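Local coordinates for sensor protein (Geobacter sulfurreducens, PDB 3H7M) that probably acts as a sensor histidine kinase, this piece being its sensor domain, which resembles periplasmic solute-binding proteins, at residues 22-27 / 191-196; 34-39 / 91-96; 39-44 / 73-78. All coordinates share one frame; numbering follows the deposited sequence.

Interaction 1: residues 22-27 / 191-196; sequences PPYEFI and QRYGYA
Y193 reaches from a strand of the central mixed sheet to Y24 and E25, in a domain that resembles periplasmic solute-binding proteins. Strand 181-198 is one of two long strands, with 87-103, that lie side by side in that sheet. Segment 22-27 leads into the small three-stranded antiparallel sheet, where Y24 and E25 form a classic beta bulge against strand 20-21, and the CB bonds of both lead toward segment 191-196. The backbones stay well apart, the CA atoms of Y24 and Y193 being 10.1 Å from each other, so the contact is made by side chains.

The aromatic part is an oblique pair, the ring centroids of Y24 and Y193 5.1 Å apart and their planes at 43°. Its nearest carbons are Y24 CG and Y193 CE2, separated by 4.1 Å. Y193 carries CG anti to its backbone N (chi1 -172°), which sends the ring out from the sheet, phenol end first, toward the bulge. There its hydroxyl oxygen settles beside Y24 CB, at 3.8 Å. Further out, Y24 rests on Y36 and N37 of helix 36-48 and on V167 and P168 at the start of helix 166-175.

The polar part passes through other residues. The E25 carboxylate, its plane 64° from the Y193 ring, takes Q75 NE2 and N37 ND2 on OE1 and the backbone N of D18 on OE2. Three N-H groups thus serve this buried carboxylate and probably stabilise its negative charge. N37 ND2 bridges the two side chains, being bonded to E25 OE1 and Y193 OH; E25 and Y193 make no direct hydrogen bond, and E25 CD stops 4.1 Å from Y193 OH.

Interaction 2: residues 34-39 / 91-96; sequences AGYNVE and PPHTIV
Y36 and H93 run past one another in opposite directions where the N-terminal turn of helix 36-48, with G35 at the N-cap position, meets a classic beta bulge at H93 and T94 in strand 87-103. With CG anti to the backbone N (chi1 172°), the Y36 ring leaves CB directed away from the helix and toward the strand. CD1 comes first, 4.0 Å from H93 CE1. CE1 lies deeper, 3.2 Å from H93 ND1, which sits at the edge of the tyrosine ring near its plane; the two rings are inclined at 65°. The same CE1 also touches T94 CB at 4.0 Å. Y36 CZ stays 3.9 Å from H93 ND1. At the tip, Y36 OH donates a hydrogen bond to H93 O (2.9 Å), approaching from above the carbonyl plane, 52° out of it. Y221 OH, from helix 220-227, is bonded to the same carbonyl oxygen. A phenylalanine in place of Y36 would probably keep the ring contacts but leave H93 O without one of its two hydroxyl partners. The far end of the imidazole is held by the bond of H93 NE2 to Q75 O, and Y195 meets the ring at a steep angle. N37 crosses the imidazole at about a right angle; its ND2 is committed to E25 and Y193, and its OD1 lies 3.3 Å from H93 CE1.

Interaction 3: residues 39-44 / 73-78; sequences ELTRAI and VLQGIS
T41 OG1 has three polar neighbours: Q75 OE1 across the contact at 2.9 Å, Y195 OH from strand 181-198, and N37 O one turn back in its own helix. Q75 OE1 and N37 O compete for the single proton of the T41 hydroxyl, and the geometry leaves open which of them has it. The meeting joins helix 36-48 to strand 73-78 of the central sheet at the corner the chain turns around Q75 and G76, where the CA atoms of T41 and Q75 come within 6.9 Å. OG1 of T41 is placed anti to the carbonyl carbon (chi1 -68°), which leaves it on the side of the backbone N, facing the glutamine. Q75 crosses the threonine at about a right angle, its chain extended beyond CG. Its OE1 also lies 3.6 Å from T41 CB. F54 of strand 52-57 packs on both side chains. At the other end of the amide, the bond of Q75 NE2 to E25 OE1 probably sets which way round the group lies, with its oxygen left toward the T41 hydroxyl, and probably limits its rotation. One buried glutamine thus connects helix and sheet with the acidic E25.

How the interactions relate
The three contacts lie close together, interaction 1 nearest the centre of the chain, about 4 Å from it. The centres of interactions 1 and 2 are about 5 Å apart; interaction 3 is centred about 6 Å from interaction 2 and about 7 Å from interaction 1. They nest along the chain: interaction 3 lies inside the loop closed by interaction 2, which lies inside that of interaction 1. Strands 73-78, 181-198 and 87-103 are consecutive in the mixed sheet, and interactions 2 and 3 share helix 36-48 and its E39. A buried polar network runs through E25, N37, T41, Q75, H93, Y193 and Y195, tying distant parts of the sequence into one core of this solute-binding-protein-like sensor domain.

Interaction 1: residues 22-27 / 191-196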
ATOM      1  N   PRO A  22       7.500  -0.970   0.232  1.00 45.69           N
ATOM      2  CA  PRO A  22       8.181  -0.378  -0.918  1.00 42.19           C
ATOM      3  C   PRO A  22       7.538  -0.803  -2.215  1.00 34.86           C
ATOM      4  O   PRO A  22       6.966  -1.872  -2.315  1.00 33.50           O
ATOM      5  CB  PRO A  22       9.603  -0.914  -0.786  1.00 49.31           C
ATOM      6  CG  PRO A  22       9.369  -2.268  -0.211  1.00 44.85           C
ATOM      7  CD  PRO A  22       8.375  -1.955   0.886  1.00 49.49           C
ATOM      8  N   PRO A  23       7.631   0.033  -3.239  1.00 37.17           N
ATOM      9  CA  PRO A  23       8.285   1.336  -3.288  1.00 36.25           C
ATOM     10  C   PRO A  23       7.391   2.505  -2.878  1.00 40.40           C
ATOM     11  O   PRO A  23       7.784   3.654  -3.061  1.00 38.25           O
ATOM     12  CB  PRO A  23       8.670   1.433  -4.745  1.00 35.24           C
ATOM     13  CG  PRO A  23       7.455   0.891  -5.393  1.00 32.43           C
ATOM     14  CD  PRO A  23       7.183  -0.358  -4.584  1.00 34.09           C
ATOM     15  N   TYR A  24       6.202   2.228  -2.339  1.00 36.98           N
ATOM     16  CA  TYR A  24       5.298   3.302  -1.948  1.00 34.71           C
ATOM     17  C   TYR A  24       5.758   4.039  -0.717  1.00 38.56           C
ATOM     18  O   TYR A  24       5.815   5.269  -0.715  1.00 35.24           O
ATOM     19  CB  TYR A  24       3.883   2.775  -1.733  1.00 34.47           C
ATOM     20  CG  TYR A  24       3.305   2.180  -2.998  1.00 34.05           C
ATOM     21  CD1 TYR A  24       3.239   2.920  -4.162  1.00 29.44           C
ATOM     22  CD2 TYR A  24       2.893   0.853  -3.045  1.00 35.54           C
ATOM     23  CE1 TYR A  24       2.780   2.358  -5.355  1.00 35.30           C
ATOM     24  CE2 TYR A  24       2.439   0.282  -4.232  1.00 26.64           C
ATOM     25  CZ  TYR A  24       2.386   1.037  -5.377  1.00 31.97           C
ATOM     26  OH  TYR A  24       1.917   0.469  -6.545  1.00 46.57           O
ATOM     27  N   GLU A  25       6.075   3.291   0.330  1.00 35.38           N
ATOM     28  CA  GLU A  25       6.552   3.888   1.565  1.00 38.56           C
ATOM     29  C   GLU A  25       7.348   2.887   2.381  1.00 44.95           C
ATOM     30  O   GLU A  25       6.986   1.709   2.457  1.00 40.87           O
ATOM     31  CB  GLU A  25       5.384   4.429   2.402  1.00 45.71           C
ATOM     32  CG  GLU A  25       4.280   3.428   2.707  1.00 40.18           C
ATOM     33  CD  GLU A  25       3.061   4.094   3.306  1.00 43.84           C
ATOM     34  OE1 GLU A  25       2.854   5.284   3.009  1.00 50.47           O
ATOM     35  OE2 GLU A  25       2.296   3.434   4.052  1.00 50.81           O
ATOM     36  N   PHE A  26       8.432   3.363   2.992  1.00 40.85           N
ATOM     37  CA  PHE A  26       9.266   2.504   3.805  1.00 43.03           C
ATOM     38  C   PHE A  26      10.413   3.256   4.453  1.00 50.88           C
ATOM     39  O   PHE A  26      10.898   4.263   3.925  1.00 51.42           O
ATOM     40  CB  PHE A  26       9.843   1.369   2.948  1.00 42.08           C
ATOM     41  CG  PHE A  26      10.726   1.843   1.829  1.00 33.07           C
ATOM     42  CD1 PHE A  26      12.104   1.910   1.991  1.00 34.10           C
ATOM     43  CD2 PHE A  26      10.174   2.249   0.609  1.00 45.70           C
ATOM     44  CE1 PHE A  26      12.944   2.380   0.946  1.00 29.04           C
ATOM     45  CE2 PHE A  26      10.991   2.724  -0.451  1.00 37.18           C
ATOM     46  CZ  PHE A  26      12.377   2.789  -0.278  1.00 41.68           C
ATOM     47  N   ILE A  27      10.833   2.756   5.609  1.00 49.54           N
ATOM     48  CA  ILE A  27      11.967   3.323   6.317  1.00 54.75           C
ATOM     49  C   ILE A  27      13.142   2.665   5.615  1.00 52.97           C
ATOM     50  O   ILE A  27      13.179   1.440   5.515  1.00 55.17           O
ATOM     51  CB  ILE A  27      11.966   2.909   7.801  1.00 54.83           C
ATOM     52  CG1 ILE A  27      10.831   3.625   8.536  1.00 58.53           C
ATOM     53  CG2 ILE A  27      13.307   3.219   8.420  1.00 50.49           C
ATOM     54  CD1 ILE A  27      10.746   3.301  10.011  1.00 65.38           C
ATOM     55  N   GLN A 191      -6.739  -1.534  -7.175  1.00 58.08           N
ATOM     56  CA  GLN A 191      -7.170  -0.706  -6.050  1.00 58.38           C
ATOM     57  C   GLN A 191      -6.879   0.779  -6.230  1.00 56.54           C
ATOM     58  O   GLN A 191      -5.912   1.155  -6.904  1.00 57.73           O
ATOM     59  CB  GLN A 191      -6.490  -1.179  -4.771  1.00 65.59           C
ATOM     60  CG  GLN A 191      -6.741  -2.625  -4.457  1.00 69.84           C
ATOM     61  CD  GLN A 191      -8.207  -2.898  -4.274  1.00 78.68           C
ATOM     62  OE1 GLN A 191      -8.835  -2.371  -3.353  1.00 78.24           O
ATOM     63  NE2 GLN A 191      -8.772  -3.715  -5.156  1.00 78.12           N
ATOM     64  N   ARG A 192      -7.723   1.619  -5.628  1.00 52.85           N
ATOM     65  CA  ARG A 192      -7.542   3.073  -5.696  1.00 49.74           C
ATOM     66  C   ARG A 192      -6.815   3.375  -4.402  1.00 47.21           C
ATOM     67  O   ARG A 192      -7.359   3.177  -3.321  1.00 48.35           O
ATOM     68  CB  ARG A 192      -8.893   3.781  -5.746  1.00 54.85           C
ATOM     69  CG  ARG A 192      -9.850   3.197  -6.776  1.00 63.21           C
ATOM     70  CD  ARG A 192     -11.044   4.107  -7.009  1.00 72.89           C
ATOM     71  NE  ARG A 192     -10.765   5.113  -8.034  1.00 74.86           N
ATOM     72  CZ  ARG A 192     -11.395   6.278  -8.120  1.00 72.05           C
ATOM     73  NH1 ARG A 192     -12.336   6.581  -7.236  1.00 72.59           N
ATOM     74  NH2 ARG A 192     -11.079   7.140  -9.084  1.00 70.20           N
ATOM     75  N   TYR A 193      -5.583   3.856  -4.524  1.00 41.53           N
ATOM     76  CA  TYR A 193      -4.694   4.103  -3.372  1.00 41.34           C
ATOM     77  C   TYR A 193      -4.342   5.593  -3.182  1.00 35.50           C
ATOM     78  O   TYR A 193      -3.914   6.275  -4.129  1.00 31.05           O
ATOM     79  CB  TYR A 193      -3.428   3.257  -3.622  1.00 37.07           C
ATOM     80  CG  TYR A 193      -2.408   3.152  -2.528  1.00 35.13           C
ATOM     81  CD1 TYR A 193      -2.513   2.169  -1.535  1.00 29.04           C
ATOM     82  CD2 TYR A 193      -1.261   3.955  -2.554  1.00 32.74           C
ATOM     83  CE1 TYR A 193      -1.487   1.986  -0.595  1.00 38.34           C
ATOM     84  CE2 TYR A 193      -0.215   3.775  -1.625  1.00 27.51           C
ATOM     85  CZ  TYR A 193      -0.338   2.799  -0.654  1.00 43.51           C
ATOM     86  OH  TYR A 193       0.675   2.674   0.273  1.00 38.39           O
ATOM     87  N   GLY A 194      -4.502   6.103  -1.963  1.00 37.31           N
ATOM     88  CA  GLY A 194      -4.206   7.516  -1.766  1.00 34.16           C
ATOM     89  C   GLY A 194      -4.230   7.966  -0.333  1.00 38.42           C
ATOM     90  O   GLY A 194      -4.124   7.149   0.583  1.00 40.92           O
ATOM     91  N   TYR A 195      -4.347   9.271  -0.105  1.00 39.99           N
ATOM     92  CA  TYR A 195      -4.375   9.724   1.281  1.00 35.48           C
ATOM     93  C   TYR A 195      -5.738   9.486   1.897  1.00 40.62           C
ATOM     94  O   TYR A 195      -6.730   9.270   1.192  1.00 32.62           O
ATOM     95  CB  TYR A 195      -4.041  11.211   1.392  1.00 36.31           C
ATOM     96  CG  TYR A 195      -2.674  11.579   0.884  1.00 37.02           C
ATOM     97  CD1 TYR A 195      -2.447  11.780  -0.476  1.00 38.03           C
ATOM     98  CD2 TYR A 195      -1.598  11.706   1.762  1.00 28.12           C
ATOM     99  CE1 TYR A 195      -1.192  12.091  -0.951  1.00 30.55           C
ATOM    100  CE2 TYR A 195      -0.339  12.022   1.297  1.00 33.78           C
ATOM    101  CZ  TYR A 195      -0.138  12.210  -0.062  1.00 35.41           C
ATOM    102  OH  TYR A 195       1.126  12.489  -0.532  1.00 42.43           O
ATOM    103  N   ALA A 196      -5.763   9.528   3.224  1.00 44.60           N
ATOM    104  CA  ALA A 196      -6.970   9.355   4.000  1.00 47.89           C
ATOM    105  C   ALA A 196      -6.767  10.014   5.372  1.00 57.50           C
ATOM    106  O   ALA A 196      -5.659  10.001   5.923  1.00 55.61           O
ATOM    107  CB  ALA A 196      -7.275   7.894   4.151  1.00 47.40           C
TER

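Interaction 2: residues 34-39 / 91-96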
ATOM      1  N   ALA A  34      11.006   6.871   3.252  1.00 34.17           N
ATOM      2  CA  ALA A  34      11.311   6.916   1.827  1.00 33.21           C
ATOM      3  C   ALA A  34      10.197   6.343   0.963  1.00 31.22           C
ATOM      4  O   ALA A  34       9.283   5.661   1.447  1.00 30.93           O
ATOM      5  CB  ALA A  34      12.624   6.131   1.553  1.00 33.09           C
ATOM      6  N   GLY A  35      10.290   6.612  -0.331  1.00 28.04           N
ATOM      7  CA  GLY A  35       9.307   6.081  -1.249  1.00 32.89           C
ATOM      8  C   GLY A  35       8.439   7.084  -1.960  1.00 36.10           C
ATOM      9  O   GLY A  35       8.447   8.279  -1.628  1.00 36.71           O
ATOM     10  N   TYR A  36       7.706   6.574  -2.950  1.00 27.46           N
ATOM     11  CA  TYR A  36       6.776   7.338  -3.764  1.00 35.03           C
ATOM     12  C   TYR A  36       5.835   8.184  -2.875  1.00 37.99           C
ATOM     13  O   TYR A  36       5.735   9.385  -3.058  1.00 35.85           O
ATOM     14  CB  TYR A  36       5.967   6.359  -4.630  1.00 32.50           C
ATOM     15  CG  TYR A  36       4.809   6.946  -5.409  1.00 34.59           C
ATOM     16  CD1 TYR A  36       3.481   6.660  -5.053  1.00 29.40           C
ATOM     17  CD2 TYR A  36       5.035   7.751  -6.532  1.00 31.69           C
ATOM     18  CE1 TYR A  36       2.392   7.165  -5.825  1.00 25.46           C
ATOM     19  CE2 TYR A  36       3.969   8.257  -7.297  1.00 30.17           C
ATOM     20  CZ  TYR A  36       2.649   7.955  -6.943  1.00 37.46           C
ATOM     21  OH  TYR A  36       1.599   8.397  -7.739  1.00 45.24           O
ATOM     22  N   ASN A  37       5.180   7.550  -1.906  1.00 32.19           N
ATOM     23  CA  ASN A  37       4.255   8.245  -1.017  1.00 34.43           C
ATOM     24  C   ASN A  37       4.930   9.412  -0.320  1.00 38.05           C
ATOM     25  O   ASN A  37       4.407  10.533  -0.293  1.00 38.33           O
ATOM     26  CB  ASN A  37       3.675   7.283   0.040  1.00 30.01           C
ATOM     27  CG  ASN A  37       2.824   6.140  -0.574  1.00 24.48           C
ATOM     28  OD1 ASN A  37       2.604   6.068  -1.779  1.00 25.36           O
ATOM     29  ND2 ASN A  37       2.344   5.255   0.278  1.00 27.74           N
ATOM     30  N   VAL A  38       6.103   9.137   0.229  1.00 37.99           N
ATOM     31  CA  VAL A  38       6.903  10.116   0.966  1.00 32.45           C
ATOM     32  C   VAL A  38       7.247  11.329   0.106  1.00 26.43           C
ATOM     33  O   VAL A  38       7.050  12.477   0.489  1.00 40.95           O
ATOM     34  CB  VAL A  38       8.184   9.409   1.492  1.00 34.11           C
ATOM     35  CG1 VAL A  38       9.181  10.398   2.074  1.00 32.78           C
ATOM     36  CG2 VAL A  38       7.774   8.418   2.577  1.00 35.26           C
ATOM     37  N   GLU A  39       7.743  11.064  -1.074  1.00 28.78           N
ATOM     38  CA  GLU A  39       8.099  12.114  -1.988  1.00 32.52           C
ATOM     39  C   GLU A  39       6.842  12.929  -2.343  1.00 38.00           C
ATOM     40  O   GLU A  39       6.870  14.162  -2.437  1.00 32.84           O
ATOM     41  CB  GLU A  39       8.685  11.469  -3.227  1.00 36.24           C
ATOM     42  CG  GLU A  39       9.764  12.270  -3.877  1.00 55.89           C
ATOM     43  CD  GLU A  39      10.705  11.401  -4.676  1.00 57.09           C
ATOM     44  OE1 GLU A  39      11.159  10.377  -4.105  1.00 44.49           O
ATOM     45  OE2 GLU A  39      10.988  11.760  -5.850  1.00 53.32           O
ATOM     46  N   PRO A  91      -8.993  11.867  -3.508  1.00 38.73           N
ATOM     47  CA  PRO A  91      -8.989  11.043  -4.713  1.00 42.48           C
ATOM     48  C   PRO A  91      -7.668  10.257  -4.568  1.00 47.80           C
ATOM     49  O   PRO A  91      -6.788  10.656  -3.798  1.00 46.52           O
ATOM     50  CB  PRO A  91      -8.902  12.079  -5.837  1.00 36.98           C
ATOM     51  CG  PRO A  91      -9.622  13.250  -5.262  1.00 32.59           C
ATOM     52  CD  PRO A  91      -9.180  13.295  -3.833  1.00 38.51           C
ATOM     53  N   PRO A  92      -7.508   9.152  -5.307  1.00 47.56           N
ATOM     54  CA  PRO A  92      -6.281   8.340  -5.225  1.00 39.94           C
ATOM     55  C   PRO A  92      -5.089   8.921  -5.990  1.00 38.65           C
ATOM     56  O   PRO A  92      -5.262   9.603  -7.001  1.00 41.18           O
ATOM     57  CB  PRO A  92      -6.726   7.013  -5.815  1.00 38.94           C
ATOM     58  CG  PRO A  92      -7.642   7.479  -6.953  1.00 42.90           C
ATOM     59  CD  PRO A  92      -8.445   8.617  -6.315  1.00 37.23           C
ATOM     60  N   HIS A  93      -3.875   8.665  -5.514  1.00 42.09           N
ATOM     61  CA  HIS A  93      -2.721   9.162  -6.246  1.00 39.33           C
ATOM     62  C   HIS A  93      -2.141   8.049  -7.126  1.00 42.13           C
ATOM     63  O   HIS A  93      -1.311   8.291  -8.005  1.00 39.38           O
ATOM     64  CB  HIS A  93      -1.664   9.800  -5.306  1.00 31.21           C
ATOM     65  CG  HIS A  93      -1.150   8.908  -4.215  1.00 38.22           C
ATOM     66  ND1 HIS A  93      -0.399   7.773  -4.460  1.00 33.32           N
ATOM     67  CD2 HIS A  93      -1.220   9.028  -2.865  1.00 25.94           C
ATOM     68  CE1 HIS A  93      -0.034   7.234  -3.309  1.00 30.01           C
ATOM     69  NE2 HIS A  93      -0.519   7.973  -2.326  1.00 33.88           N
ATOM     70  N   THR A  94      -2.614   6.827  -6.907  1.00 37.66           N
ATOM     71  CA  THR A  94      -2.172   5.697  -7.731  1.00 41.13           C
ATOM     72  C   THR A  94      -3.154   4.509  -7.690  1.00 46.12           C
ATOM     73  O   THR A  94      -3.990   4.395  -6.791  1.00 42.48           O
ATOM     74  CB  THR A  94      -0.798   5.164  -7.268  1.00 37.20           C
ATOM     75  OG1 THR A  94      -0.333   4.169  -8.187  1.00 35.30           O
ATOM     76  CG2 THR A  94      -0.920   4.534  -5.904  1.00 25.60           C
ATOM     77  N   ILE A  95      -3.038   3.629  -8.675  1.00 45.62           N
ATOM     78  CA  ILE A  95      -3.854   2.418  -8.732  1.00 47.15           C
ATOM     79  C   ILE A  95      -2.935   1.216  -8.490  1.00 43.28           C
ATOM     80  O   ILE A  95      -1.942   1.026  -9.190  1.00 37.04           O
ATOM     81  CB  ILE A  95      -4.511   2.242 -10.102  1.00 48.98           C
ATOM     82  CG1 ILE A  95      -5.353   3.473 -10.425  1.00 53.62           C
ATOM     83  CG2 ILE A  95      -5.377   0.995 -10.094  1.00 59.79           C
ATOM     84  CD1 ILE A  95      -6.418   3.753  -9.403  1.00 47.82           C
ATOM     85  N   VAL A  96      -3.276   0.420  -7.490  1.00 39.52           N
ATOM     86  CA  VAL A  96      -2.503  -0.754  -7.117  1.00 43.06           C
ATOM     87  C   VAL A  96      -3.129  -2.078  -7.563  1.00 43.32           C
ATOM     88  O   VAL A  96      -4.170  -2.485  -7.056  1.00 45.05           O
ATOM     89  CB  VAL A  96      -2.340  -0.818  -5.592  1.00 41.00           C
ATOM     90  CG1 VAL A  96      -1.513  -2.036  -5.199  1.00 43.17           C
ATOM     91  CG2 VAL A  96      -1.690   0.441  -5.103  1.00 41.52           C
TER

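Interaction 3: residues 39-44 / 73-78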
ATOM      1  N   GLU A  39       7.743  11.064  -1.074  1.00 28.78           N
ATOM      2  CA  GLU A  39       8.099  12.114  -1.988  1.00 32.52           C
ATOM      3  C   GLU A  39       6.842  12.929  -2.343  1.00 38.00           C
ATOM      4  O   GLU A  39       6.870  14.162  -2.437  1.00 32.84           O
ATOM      5  CB  GLU A  39       8.685  11.469  -3.227  1.00 36.24           C
ATOM      6  CG  GLU A  39       9.764  12.270  -3.877  1.00 55.89           C
ATOM      7  CD  GLU A  39      10.705  11.401  -4.676  1.00 57.09           C
ATOM      8  OE1 GLU A  39      11.159  10.377  -4.105  1.00 44.49           O
ATOM      9  OE2 GLU A  39      10.988  11.760  -5.850  1.00 53.32           O
ATOM     10  N   LEU A  40       5.738  12.220  -2.546  1.00 32.25           N
ATOM     11  CA  LEU A  40       4.473  12.856  -2.883  1.00 34.91           C
ATOM     12  C   LEU A  40       4.029  13.760  -1.721  1.00 33.66           C
ATOM     13  O   LEU A  40       3.698  14.929  -1.900  1.00 38.37           O
ATOM     14  CB  LEU A  40       3.435  11.773  -3.146  1.00 35.70           C
ATOM     15  CG  LEU A  40       2.567  11.967  -4.387  1.00 50.28           C
ATOM     16  CD1 LEU A  40       3.431  12.376  -5.577  1.00 42.46           C
ATOM     17  CD2 LEU A  40       1.827  10.671  -4.683  1.00 45.47           C
ATOM     18  N   THR A  41       4.028  13.199  -0.527  1.00 31.51           N
ATOM     19  CA  THR A  41       3.661  13.945   0.649  1.00 35.17           C
ATOM     20  C   THR A  41       4.576  15.145   0.869  1.00 38.65           C
ATOM     21  O   THR A  41       4.104  16.223   1.183  1.00 41.26           O
ATOM     22  CB  THR A  41       3.719  13.069   1.869  1.00 31.41           C
ATOM     23  OG1 THR A  41       2.690  12.089   1.773  1.00 31.48           O
ATOM     24  CG2 THR A  41       3.529  13.915   3.149  1.00 31.39           C
ATOM     25  N   ARG A  42       5.883  14.969   0.704  1.00 36.51           N
ATOM     26  CA  ARG A  42       6.768  16.101   0.901  1.00 33.15           C
ATOM     27  C   ARG A  42       6.472  17.156  -0.128  1.00 36.13           C
ATOM     28  O   ARG A  42       6.485  18.355   0.183  1.00 34.24           O
ATOM     29  CB  ARG A  42       8.245  15.712   0.796  1.00 36.56           C
ATOM     30  CG  ARG A  42       8.768  14.913   1.984  1.00 46.40           C
ATOM     31  CD  ARG A  42      10.292  14.971   2.071  1.00 42.02           C
ATOM     32  NE  ARG A  42      10.809  14.217   3.217  1.00 50.40           N
ATOM     33  CZ  ARG A  42      11.475  13.069   3.115  1.00 50.23           C
ATOM     34  NH1 ARG A  42      11.715  12.539   1.921  1.00 51.05           N
ATOM     35  NH2 ARG A  42      11.893  12.440   4.205  1.00 50.48           N
ATOM     36  N   ALA A  43       6.192  16.730  -1.354  1.00 28.66           N
ATOM     37  CA  ALA A  43       5.932  17.713  -2.389  1.00 31.38           C
ATOM     38  C   ALA A  43       4.650  18.475  -2.071  1.00 39.97           C
ATOM     39  O   ALA A  43       4.589  19.682  -2.255  1.00 35.37           O
ATOM     40  CB  ALA A  43       5.836  17.061  -3.765  1.00 20.86           C
ATOM     41  N   ILE A  44       3.635  17.769  -1.585  1.00 37.10           N
ATOM     42  CA  ILE A  44       2.364  18.393  -1.248  1.00 37.34           C
ATOM     43  C   ILE A  44       2.564  19.381  -0.089  1.00 46.12           C
ATOM     44  O   ILE A  44       2.049  20.501  -0.116  1.00 44.78           O
ATOM     45  CB  ILE A  44       1.326  17.317  -0.845  1.00 37.17           C
ATOM     46  CG1 ILE A  44       0.761  16.641  -2.098  1.00 36.67           C
ATOM     47  CG2 ILE A  44       0.224  17.926   0.002  1.00 28.30           C
ATOM     48  CD1 ILE A  44      -0.263  15.544  -1.790  1.00 28.43           C
ATOM     49  N   VAL A  73      -2.950  11.672   9.268  1.00 51.69           N
ATOM     50  CA  VAL A  73      -3.271  11.215   7.919  1.00 47.20           C
ATOM     51  C   VAL A  73      -2.431  10.018   7.475  1.00 46.75           C
ATOM     52  O   VAL A  73      -1.309   9.804   7.957  1.00 44.89           O
ATOM     53  CB  VAL A  73      -3.041  12.363   6.916  1.00 48.45           C
ATOM     54  CG1 VAL A  73      -1.644  12.920   7.094  1.00 50.44           C
ATOM     55  CG2 VAL A  73      -3.236  11.880   5.497  1.00 53.26           C
ATOM     56  N   LEU A  74      -2.982   9.241   6.553  1.00 41.16           N
ATOM     57  CA  LEU A  74      -2.282   8.090   6.017  1.00 43.72           C
ATOM     58  C   LEU A  74      -2.065   8.446   4.566  1.00 44.42           C
ATOM     59  O   LEU A  74      -3.027   8.769   3.857  1.00 37.57           O
ATOM     60  CB  LEU A  74      -3.125   6.823   6.145  1.00 42.89           C
ATOM     61  CG  LEU A  74      -3.483   6.410   7.580  1.00 49.88           C
ATOM     62  CD1 LEU A  74      -4.125   5.046   7.533  1.00 49.23           C
ATOM     63  CD2 LEU A  74      -2.252   6.370   8.478  1.00 44.09           C
ATOM     64  N   GLN A  75      -0.802   8.403   4.139  1.00 40.12           N
ATOM     65  CA  GLN A  75      -0.440   8.769   2.767  1.00 40.76           C
ATOM     66  C   GLN A  75      -0.716   7.720   1.721  1.00 39.79           C
ATOM     67  O   GLN A  75      -0.782   8.030   0.541  1.00 45.56           O
ATOM     68  CB  GLN A  75       1.046   9.160   2.680  1.00 46.84           C
ATOM     69  CG  GLN A  75       1.980   8.379   3.611  1.00 43.56           C
ATOM     70  CD  GLN A  75       3.460   8.583   3.304  1.00 46.30           C
ATOM     71  OE1 GLN A  75       3.895   9.669   2.906  1.00 42.05           O
ATOM     72  NE2 GLN A  75       4.243   7.533   3.509  1.00 49.34           N
ATOM     73  N   GLY A  76      -0.877   6.474   2.142  1.00 40.94           N
ATOM     74  CA  GLY A  76      -1.109   5.427   1.165  1.00 38.86           C
ATOM     75  C   GLY A  76      -2.032   4.318   1.610  1.00 47.22           C
ATOM     76  O   GLY A  76      -1.602   3.339   2.223  1.00 45.40           O
ATOM     77  N   ILE A  77      -3.309   4.459   1.292  1.00 43.54           N
ATOM     78  CA  ILE A  77      -4.256   3.450   1.682  1.00 48.54           C
ATOM     79  C   ILE A  77      -5.270   3.217   0.585  1.00 49.14           C
ATOM     80  O   ILE A  77      -5.724   4.152  -0.086  1.00 48.55           O
ATOM     81  CB  ILE A  77      -4.955   3.835   2.975  1.00 55.32           C
ATOM     82  CG1 ILE A  77      -5.994   2.776   3.331  1.00 59.51           C
ATOM     83  CG2 ILE A  77      -5.592   5.199   2.826  1.00 60.13           C
ATOM     84  CD1 ILE A  77      -6.633   2.984   4.683  1.00 65.31           C
ATOM     85  N   SER A  78      -5.589   1.943   0.389  1.00 49.52           N
ATOM     86  CA  SER A  78      -6.537   1.527  -0.629  1.00 53.89           C
ATOM     87  C   SER A  78      -7.972   1.793  -0.191  1.00 52.39           C
ATOM     88  O   SER A  78      -8.324   1.604   0.967  1.00 48.99           O
ATOM     89  CB  SER A  78      -6.355   0.039  -0.934  1.00 56.66           C
ATOM     90  OG  SER A  78      -5.205  -0.187  -1.733  1.00 59.97           O
TER